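Long-range contacts in N-acyl-D-glutamate deacylase (Bordetella bronchiseptica, PDB 3GIP), which probably hydrolyses the amide bond of N-acyl-D-glutamates as a zinc-dependent amidohydrolase, releasing D-glutamate and a carboxylic acid: residues F73-D78 with G116-F121; L279-Y284 with R353-P358. All coordinates share one frame; numbering follows the deposited sequence.

Both contacts belong to the TIM-barrel body of an amidohydrolase, on opposite sides of the chain's centre: their centres are 29 Å apart and their nearest atoms about 16 Å. They come in series along the chain. Interaction 1 joins two loop regions, one after strand 57-64 and the other after strand 87-92, neighbouring parallel strands early in the barrel. Interaction 2 lies late in it, where helix 348-356 packs on strand 277-281 before the chain enters strand 360-362. Interaction 1 is a polar surface contact and interaction 2 a buried apolar one. In interaction 2 a segment bonds to a zinc ligand, Asp280 accepting from the backbone N of His248; the ligand Cys95 follows strand 87-92.

Interaction 1 (F73-D78 with G116-F121); sequences FVEKPD and GETPLF
The end of the short helix 72-75 meets the long loop between strand 87-92 and helix 124-133 through one carboxylate, that of Glu75, set against the backbone of Gly116-Thr118. Glu75 OE2 accepts a hydrogen bond from Thr118 N at 3.2 Å, with an angle of 150° at the hydrogen. The donor approaches from above the carboxylate plane, 49° out of it. Glu75 OE1 accepts a hydrogen bond from a water, 2.6 Å away, and that water accepts from Glu117 N at 3.0 Å. Two successive loop N-H groups are therefore served by one acid, directly and through water, a task for which a two-oxygen side chain is well suited. Within the TIM barrel, this ties the regions that follow two adjacent parallel strands, 57-64 and 87-92. Glu75 makes the span because its CG lies beside the backbone N (chi1 -70°) and the chain runs out extended. Gly116, whose CA is 4.2 Å from Glu75 OE2, has a positive phi that suits a residue without a side chain. Thr118 OG1 also points at OE2, but the model is too crowded there for its exact place to be trusted. Phe73, two residues before Glu75, packs on Leu131 and Val90.

Interaction 2 (L279-Y284 with R353-P358); sequences LDIYPY and RIFQHP. With FMT (formic acid), chain D.
Apolar contacts join Leu279 and Ile281 of strand 277-281 to Ile354 and Phe355 of helix 348-356. The CG2 methyl of Ile354 bridges the two strand residues, 3.5 Å from Leu279 CD1 and, a snug carbon-carbon approach, 3.5 Å from Ile281 CG2. Ile281 sets its CG1 between the backbone N and the carbonyl carbon (chi1 60°), which carries that branch across Phe355 at about a right angle, with CG1 4.0 Å from Phe355 CB. Branched aliphatic chains fill this buried layer well. It is the helix-on-strand packing of a TIM barrel: after a small inserted sheet, helix 348-356 leads into strand 360-362, which pairs in parallel with 277-281. A mixed contact follows beyond Ile354, where Leu279 CD2 lies 3.7 Å from His357 ND1. That imidazole is fixed at both nitrogens, NE2 by Asp268 and ND1 by Cys359 N, so a polar ring can sit in buried surroundings. Among the polar interactions, Asp280 points away from the helix and its OD1 accepts from the backbone N of zinc ligand His248. Beyond the strand, Tyr282 OH donates to formate O2 at 2.5 Å; Lys250, Arg376 and Ser288 N also bind this formate, probably from the crystallisation liquor, donors consistent with a carboxylate site.

Interaction 1 (F73-D78 with G116-F121)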
ATOM      1  N   PHE A  73      12.233   7.183   0.470  1.00 16.90           N
ATOM      2  CA  PHE A  73      12.920   7.591  -0.745  1.00 19.12           C
ATOM      3  C   PHE A  73      14.141   8.442  -0.401  1.00 20.35           C
ATOM      4  O   PHE A  73      15.043   8.613  -1.217  1.00 24.10           O
ATOM      5  CB  PHE A  73      11.932   8.326  -1.651  1.00 19.45           C
ATOM      6  CG  PHE A  73      10.657   7.553  -1.877  1.00 18.68           C
ATOM      7  CD1 PHE A  73      10.682   6.334  -2.551  1.00 19.63           C
ATOM      8  CD2 PHE A  73       9.452   8.001  -1.350  1.00 17.46           C
ATOM      9  CE1 PHE A  73       9.522   5.569  -2.689  1.00 20.41           C
ATOM     10  CE2 PHE A  73       8.282   7.245  -1.480  1.00 20.12           C
ATOM     11  CZ  PHE A  73       8.319   6.026  -2.150  1.00 19.72           C
ATOM     12  N   VAL A  74      14.172   8.960   0.822  1.00 23.45           N
ATOM     13  CA  VAL A  74      15.307   9.755   1.275  1.00 25.32           C
ATOM     14  C   VAL A  74      16.097   8.965   2.325  1.00 26.10           C
ATOM     15  O   VAL A  74      17.328   9.010   2.353  1.00 28.04           O
ATOM     16  CB  VAL A  74      14.853  11.115   1.878  1.00 25.76           C
ATOM     17  CG1 VAL A  74      13.983  10.891   3.106  1.00 24.77           C
ATOM     18  CG2 VAL A  74      16.073  11.958   2.234  1.00 28.47           C
ATOM     19  N   GLU A  75      15.386   8.223   3.170  1.00 25.09           N
ATOM     20  CA  GLU A  75      16.020   7.434   4.224  1.00 23.68           C
ATOM     21  C   GLU A  75      16.700   6.141   3.765  1.00 23.46           C
ATOM     22  O   GLU A  75      17.853   5.886   4.115  1.00 21.48           O
ATOM     23  CB  GLU A  75      14.999   7.098   5.316  1.00 25.33           C
ATOM     24  CG  GLU A  75      14.565   8.290   6.149  1.00 26.20           C
ATOM     25  CD  GLU A  75      13.776   7.884   7.378  1.00 26.49           C
ATOM     26  OE1 GLU A  75      14.181   6.909   8.040  1.00 27.76           O
ATOM     27  OE2 GLU A  75      12.766   8.546   7.696  1.00 28.18           O
ATOM     28  N   LYS A  76      15.982   5.325   2.999  1.00 20.70           N
ATOM     29  CA  LYS A  76      16.501   4.048   2.507  1.00 20.95           C
ATOM     30  C   LYS A  76      16.143   3.953   1.029  1.00 20.80           C
ATOM     31  O   LYS A  76      15.311   3.142   0.630  1.00 19.50           O
ATOM     32  CB  LYS A  76      15.845   2.891   3.267  1.00 21.74           C
ATOM     33  CG  LYS A  76      15.866   3.045   4.779  1.00 25.15           C
ATOM     34  CD  LYS A  76      15.234   1.843   5.465  1.00 28.64           C
ATOM     35  CE  LYS A  76      15.260   1.995   6.980  1.00 32.15           C
ATOM     36  NZ  LYS A  76      14.673   0.806   7.663  1.00 34.52           N
ATOM     37  N   PRO A  77      16.795   4.771   0.192  1.00 19.74           N
ATOM     38  CA  PRO A  77      16.575   4.837  -1.259  1.00 19.58           C
ATOM     39  C   PRO A  77      16.559   3.566  -2.112  1.00 18.94           C
ATOM     40  O   PRO A  77      16.000   3.581  -3.210  1.00 18.84           O
ATOM     41  CB  PRO A  77      17.648   5.823  -1.722  1.00 20.51           C
ATOM     42  CG  PRO A  77      18.747   5.621  -0.723  1.00 22.58           C
ATOM     43  CD  PRO A  77      17.985   5.555   0.573  1.00 20.79           C
ATOM     44  N   ASP A  78      17.155   2.477  -1.635  1.00 17.96           N
ATOM     45  CA  ASP A  78      17.186   1.248  -2.433  1.00 17.91           C
ATOM     46  C   ASP A  78      15.810   0.653  -2.729  1.00 17.12           C
ATOM     47  O   ASP A  78      15.595   0.087  -3.803  1.00 17.44           O
ATOM     48  CB  ASP A  78      18.058   0.181  -1.760  1.00 19.37           C
ATOM     49  CG  ASP A  78      17.563  -0.191  -0.381  1.00 21.56           C
ATOM     50  OD1 ASP A  78      17.912   0.517   0.589  1.00 23.82           O
ATOM     51  OD2 ASP A  78      16.815  -1.184  -0.266  1.00 21.28           O
ATOM     52  N   GLY A 116       8.408   7.003  10.010  1.00 26.89           N
ATOM     53  CA  GLY A 116       9.840   7.082  10.261  1.00 28.82           C
ATOM     54  C   GLY A 116      10.232   8.305  11.073  1.00 29.95           C
ATOM     55  O   GLY A 116       9.367   9.021  11.576  1.00 31.21           O
ATOM     56  N   GLU A 117      11.535   8.558  11.183  1.00 30.75           N
ATOM     57  CA  GLU A 117      12.046   9.688  11.959  1.00 32.84           C
ATOM     58  C   GLU A 117      12.305  10.966  11.164  1.00 32.28           C
ATOM     59  O   GLU A 117      12.389  12.049  11.743  1.00 33.10           O
ATOM     60  CB  GLU A 117      13.335   9.280  12.680  1.00 34.49           C
ATOM     61  CG  GLU A 117      13.145   8.198  13.730  1.00 38.13           C
ATOM     62  CD  GLU A 117      12.398   8.693  14.955  1.00 40.17           C
ATOM     63  OE1 GLU A 117      12.080   7.863  15.833  1.00 43.08           O
ATOM     64  OE2 GLU A 117      12.136   9.912  15.046  1.00 40.91           O
ATOM     65  N   THR A 118      12.440  10.846   9.848  1.00 32.17           N
ATOM     66  CA  THR A 118      12.693  12.013   9.007  1.00 31.92           C
ATOM     67  C   THR A 118      11.640  13.094   9.224  1.00 30.90           C
ATOM     68  O   THR A 118      10.442  12.822   9.166  1.00 30.73           O
ATOM     69  CB  THR A 118      12.695  11.639   7.509  1.00 33.24           C
ATOM     70  OG1 THR A 118      13.785  10.752   7.241  1.00 36.71           O
ATOM     71  CG2 THR A 118      12.844  12.884   6.646  1.00 33.84           C
ATOM     72  N   PRO A 119      12.075  14.336   9.490  1.00 29.93           N
ATOM     73  CA  PRO A 119      11.128  15.432   9.705  1.00 28.63           C
ATOM     74  C   PRO A 119      10.204  15.553   8.496  1.00 26.84           C
ATOM     75  O   PRO A 119      10.661  15.515   7.352  1.00 27.14           O
ATOM     76  CB  PRO A 119      12.041  16.644   9.860  1.00 29.92           C
ATOM     77  CG  PRO A 119      13.245  16.055  10.527  1.00 30.60           C
ATOM     78  CD  PRO A 119      13.457  14.785   9.734  1.00 30.67           C
ATOM     79  N   LEU A 120       8.909  15.692   8.749  1.00 24.54           N
ATOM     80  CA  LEU A 120       7.943  15.799   7.665  1.00 23.27           C
ATOM     81  C   LEU A 120       8.134  17.049   6.814  1.00 23.32           C
ATOM     82  O   LEU A 120       8.724  18.036   7.256  1.00 23.67           O
ATOM     83  CB  LEU A 120       6.520  15.751   8.229  1.00 23.05           C
ATOM     84  CG  LEU A 120       6.172  14.432   8.930  1.00 24.13           C
ATOM     85  CD1 LEU A 120       4.711  14.432   9.356  1.00 23.74           C
ATOM     86  CD2 LEU A 120       6.446  13.273   7.985  1.00 26.15           C
ATOM     87  N   PHE A 121       7.637  16.988   5.583  1.00 22.25           N
ATOM     88  CA  PHE A 121       7.738  18.096   4.641  1.00 22.08           C
ATOM     89  C   PHE A 121       6.630  19.116   4.877  1.00 22.30           C
ATOM     90  O   PHE A 121       5.534  18.765   5.312  1.00 22.02           O
ATOM     91  CB  PHE A 121       7.672  17.559   3.212  1.00 21.69           C
ATOM     92  CG  PHE A 121       8.893  16.784   2.805  1.00 23.72           C
ATOM     93  CD1 PHE A 121       9.998  17.436   2.266  1.00 24.69           C
ATOM     94  CD2 PHE A 121       8.953  15.408   2.990  1.00 24.33           C
ATOM     95  CE1 PHE A 121      11.148  16.726   1.917  1.00 26.02           C
ATOM     96  CE2 PHE A 121      10.097  14.687   2.646  1.00 25.29           C
ATOM     97  CZ  PHE A 121      11.197  15.348   2.109  1.00 25.28           C
TER
HETATM   98  O   HOH W   1      13.357   6.260  10.375  1.00 26.88           O

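Interaction 2 (L279-Y284 with R353-P358)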
ATOM      1  N   LEU A 279     -11.042  -2.053  -2.673  1.00 12.96           N
ATOM      2  CA  LEU A 279     -10.410  -2.415  -1.414  1.00 12.06           C
ATOM      3  C   LEU A 279      -9.092  -3.108  -1.699  1.00 11.39           C
ATOM      4  O   LEU A 279      -8.737  -3.338  -2.855  1.00 11.63           O
ATOM      5  CB  LEU A 279     -11.316  -3.358  -0.609  1.00 12.17           C
ATOM      6  CG  LEU A 279     -11.657  -4.715  -1.249  1.00 12.01           C
ATOM      7  CD1 LEU A 279     -11.999  -5.714  -0.154  1.00 13.52           C
ATOM      8  CD2 LEU A 279     -12.820  -4.586  -2.220  1.00 13.01           C
ATOM      9  N   ASP A 280      -8.357  -3.423  -0.641  1.00 12.07           N
ATOM     10  CA  ASP A 280      -7.100  -4.128  -0.807  1.00 12.82           C
ATOM     11  C   ASP A 280      -6.779  -4.946   0.430  1.00 12.11           C
ATOM     12  O   ASP A 280      -7.320  -4.701   1.514  1.00 13.07           O
ATOM     13  CB  ASP A 280      -5.953  -3.149  -1.143  1.00 12.79           C
ATOM     14  CG  ASP A 280      -5.811  -2.015  -0.135  1.00 14.14           C
ATOM     15  OD1 ASP A 280      -5.334  -2.255   0.995  1.00 14.06           O
ATOM     16  OD2 ASP A 280      -6.178  -0.870  -0.482  1.00 13.59           O
ATOM     17  N   ILE A 281      -5.926  -5.946   0.248  1.00 11.25           N
ATOM     18  CA  ILE A 281      -5.495  -6.805   1.342  1.00 12.69           C
ATOM     19  C   ILE A 281      -4.040  -7.203   1.150  1.00 12.15           C
ATOM     20  O   ILE A 281      -3.464  -7.012   0.075  1.00 12.08           O
ATOM     21  CB  ILE A 281      -6.307  -8.145   1.405  1.00 11.80           C
ATOM     22  CG1 ILE A 281      -6.134  -8.947   0.106  1.00 13.27           C
ATOM     23  CG2 ILE A 281      -7.768  -7.872   1.666  1.00 12.97           C
ATOM     24  CD1 ILE A 281      -4.940  -9.910   0.090  1.00 12.90           C
ATOM     25  N   TYR A 282      -3.446  -7.726   2.219  1.00 12.55           N
ATOM     26  CA  TYR A 282      -2.109  -8.294   2.157  1.00 11.70           C
ATOM     27  C   TYR A 282      -2.451  -9.748   2.497  1.00 11.67           C
ATOM     28  O   TYR A 282      -3.368 -10.009   3.278  1.00 11.50           O
ATOM     29  CB  TYR A 282      -1.134  -7.652   3.162  1.00 12.53           C
ATOM     30  CG  TYR A 282      -1.673  -7.384   4.542  1.00 12.24           C
ATOM     31  CD1 TYR A 282      -1.805  -8.411   5.477  1.00 12.62           C
ATOM     32  CD2 TYR A 282      -2.037  -6.094   4.923  1.00 12.44           C
ATOM     33  CE1 TYR A 282      -2.287  -8.159   6.756  1.00 12.00           C
ATOM     34  CE2 TYR A 282      -2.520  -5.830   6.195  1.00 13.00           C
ATOM     35  CZ  TYR A 282      -2.643  -6.866   7.109  1.00 13.41           C
ATOM     36  OH  TYR A 282      -3.123  -6.606   8.368  1.00 13.18           O
ATOM     37  N   PRO A 283      -1.746 -10.709   1.887  1.00 11.84           N
ATOM     38  CA  PRO A 283      -1.995 -12.139   2.108  1.00 11.93           C
ATOM     39  C   PRO A 283      -1.482 -12.781   3.391  1.00 11.11           C
ATOM     40  O   PRO A 283      -0.721 -13.744   3.336  1.00 12.87           O
ATOM     41  CB  PRO A 283      -1.383 -12.767   0.865  1.00 12.20           C
ATOM     42  CG  PRO A 283      -0.148 -11.926   0.684  1.00 12.08           C
ATOM     43  CD  PRO A 283      -0.668 -10.511   0.902  1.00 12.07           C
ATOM     44  N   TYR A 284      -1.918 -12.260   4.539  1.00 11.44           N
ATOM     45  CA  TYR A 284      -1.506 -12.781   5.844  1.00 11.76           C
ATOM     46  C   TYR A 284      -2.642 -12.631   6.851  1.00 11.85           C
ATOM     47  O   TYR A 284      -3.420 -11.676   6.782  1.00 11.60           O
ATOM     48  CB  TYR A 284      -0.290 -12.020   6.377  1.00 11.03           C
ATOM     49  CG  TYR A 284       0.904 -11.995   5.455  1.00 11.07           C
ATOM     50  CD1 TYR A 284       1.970 -12.882   5.621  1.00 10.90           C
ATOM     51  CD2 TYR A 284       0.985 -11.058   4.428  1.00 11.95           C
ATOM     52  CE1 TYR A 284       3.091 -12.824   4.787  1.00 11.29           C
ATOM     53  CE2 TYR A 284       2.090 -10.997   3.590  1.00 12.35           C
ATOM     54  CZ  TYR A 284       3.140 -11.876   3.773  1.00 12.00           C
ATOM     55  OH  TYR A 284       4.245 -11.787   2.958  1.00 13.09           O
ATOM     56  N   ARG A 353     -11.014 -15.081   0.845  1.00 11.94           N
ATOM     57  CA  ARG A 353     -12.316 -14.750   0.268  1.00 12.32           C
ATOM     58  C   ARG A 353     -12.405 -13.265  -0.068  1.00 12.83           C
ATOM     59  O   ARG A 353     -12.990 -12.880  -1.082  1.00 12.85           O
ATOM     60  CB  ARG A 353     -13.456 -15.106   1.228  1.00 13.88           C
ATOM     61  CG  ARG A 353     -13.667 -16.590   1.451  1.00 18.54           C
ATOM     62  CD  ARG A 353     -15.064 -16.850   2.010  1.00 20.63           C
ATOM     63  NE  ARG A 353     -15.285 -16.222   3.313  1.00 21.63           N
ATOM     64  CZ  ARG A 353     -14.861 -16.722   4.472  1.00 22.78           C
ATOM     65  NH1 ARG A 353     -14.191 -17.865   4.497  1.00 20.51           N
ATOM     66  NH2 ARG A 353     -15.106 -16.081   5.609  1.00 22.37           N
ATOM     67  N   ILE A 354     -11.834 -12.433   0.796  1.00 12.43           N
ATOM     68  CA  ILE A 354     -11.852 -10.995   0.572  1.00 11.96           C
ATOM     69  C   ILE A 354     -11.043 -10.679  -0.681  1.00 12.32           C
ATOM     70  O   ILE A 354     -11.464  -9.870  -1.509  1.00 12.09           O
ATOM     71  CB  ILE A 354     -11.267 -10.240   1.784  1.00 12.01           C
ATOM     72  CG1 ILE A 354     -12.190 -10.434   2.989  1.00 10.97           C
ATOM     73  CG2 ILE A 354     -11.120  -8.749   1.460  1.00 11.93           C
ATOM     74  CD1 ILE A 354     -11.632  -9.890   4.290  1.00 12.49           C
ATOM     75  N   PHE A 355      -9.893 -11.330  -0.830  1.00 11.88           N
ATOM     76  CA  PHE A 355      -9.059 -11.104  -2.001  1.00 11.33           C
ATOM     77  C   PHE A 355      -9.808 -11.462  -3.282  1.00 11.82           C
ATOM     78  O   PHE A 355      -9.606 -10.840  -4.322  1.00 12.60           O
ATOM     79  CB  PHE A 355      -7.767 -11.924  -1.927  1.00 12.08           C
ATOM     80  CG  PHE A 355      -6.914 -11.808  -3.159  1.00 12.68           C
ATOM     81  CD1 PHE A 355      -6.481 -10.559  -3.600  1.00 13.62           C
ATOM     82  CD2 PHE A 355      -6.580 -12.934  -3.905  1.00 13.95           C
ATOM     83  CE1 PHE A 355      -5.731 -10.435  -4.769  1.00 15.15           C
ATOM     84  CE2 PHE A 355      -5.829 -12.818  -5.075  1.00 14.44           C
ATOM     85  CZ  PHE A 355      -5.407 -11.567  -5.506  1.00 15.59           C
ATOM     86  N   GLN A 356     -10.678 -12.463  -3.209  1.00 12.22           N
ATOM     87  CA  GLN A 356     -11.433 -12.874  -4.383  1.00 13.35           C
ATOM     88  C   GLN A 356     -12.454 -11.839  -4.840  1.00 13.64           C
ATOM     89  O   GLN A 356     -12.932 -11.900  -5.971  1.00 13.27           O
ATOM     90  CB  GLN A 356     -12.128 -14.211  -4.122  1.00 14.60           C
ATOM     91  CG  GLN A 356     -11.165 -15.378  -4.083  1.00 15.35           C
ATOM     92  CD  GLN A 356     -11.864 -16.700  -3.851  1.00 16.68           C
ATOM     93  OE1 GLN A 356     -12.563 -16.874  -2.855  1.00 17.57           O
ATOM     94  NE2 GLN A 356     -11.677 -17.640  -4.772  1.00 18.91           N
ATOM     95  N   HIS A 357     -12.795 -10.889  -3.974  1.00 12.82           N
ATOM     96  CA  HIS A 357     -13.764  -9.874  -4.369  1.00 12.39           C
ATOM     97  C   HIS A 357     -13.239  -9.175  -5.622  1.00 12.68           C
ATOM     98  O   HIS A 357     -12.061  -8.830  -5.699  1.00 12.31           O
ATOM     99  CB  HIS A 357     -13.980  -8.862  -3.243  1.00 12.04           C
ATOM    100  CG  HIS A 357     -15.059  -7.868  -3.537  1.00 13.02           C
ATOM    101  ND1 HIS A 357     -14.880  -6.812  -4.405  1.00 12.99           N
ATOM    102  CD2 HIS A 357     -16.352  -7.813  -3.139  1.00 12.82           C
ATOM    103  CE1 HIS A 357     -16.016  -6.152  -4.532  1.00 13.31           C
ATOM    104  NE2 HIS A 357     -16.927  -6.740  -3.775  1.00 13.00           N
ATOM    105  N   PRO A 358     -14.113  -8.955  -6.620  1.00 12.61           N
ATOM    106  CA  PRO A 358     -13.743  -8.307  -7.882  1.00 13.25           C
ATOM    107  C   PRO A 358     -12.999  -6.977  -7.799  1.00 12.34           C
ATOM    108  O   PRO A 358     -12.247  -6.629  -8.713  1.00 12.84           O
ATOM    109  CB  PRO A 358     -15.085  -8.164  -8.603  1.00 13.87           C
ATOM    110  CG  PRO A 358     -15.862  -9.345  -8.107  1.00 15.49           C
ATOM    111  CD  PRO A 358     -15.540  -9.328  -6.627  1.00 13.12           C
TER
HETATM  112  C   FMT D 482      -2.822  -3.485   9.561  1.00 14.73           C
HETATM  113  O1  FMT D 482      -1.711  -3.919   9.739  1.00 13.65           O
HETATM  114  O2  FMT D 482      -3.677  -4.151   8.778  1.00 14.98           O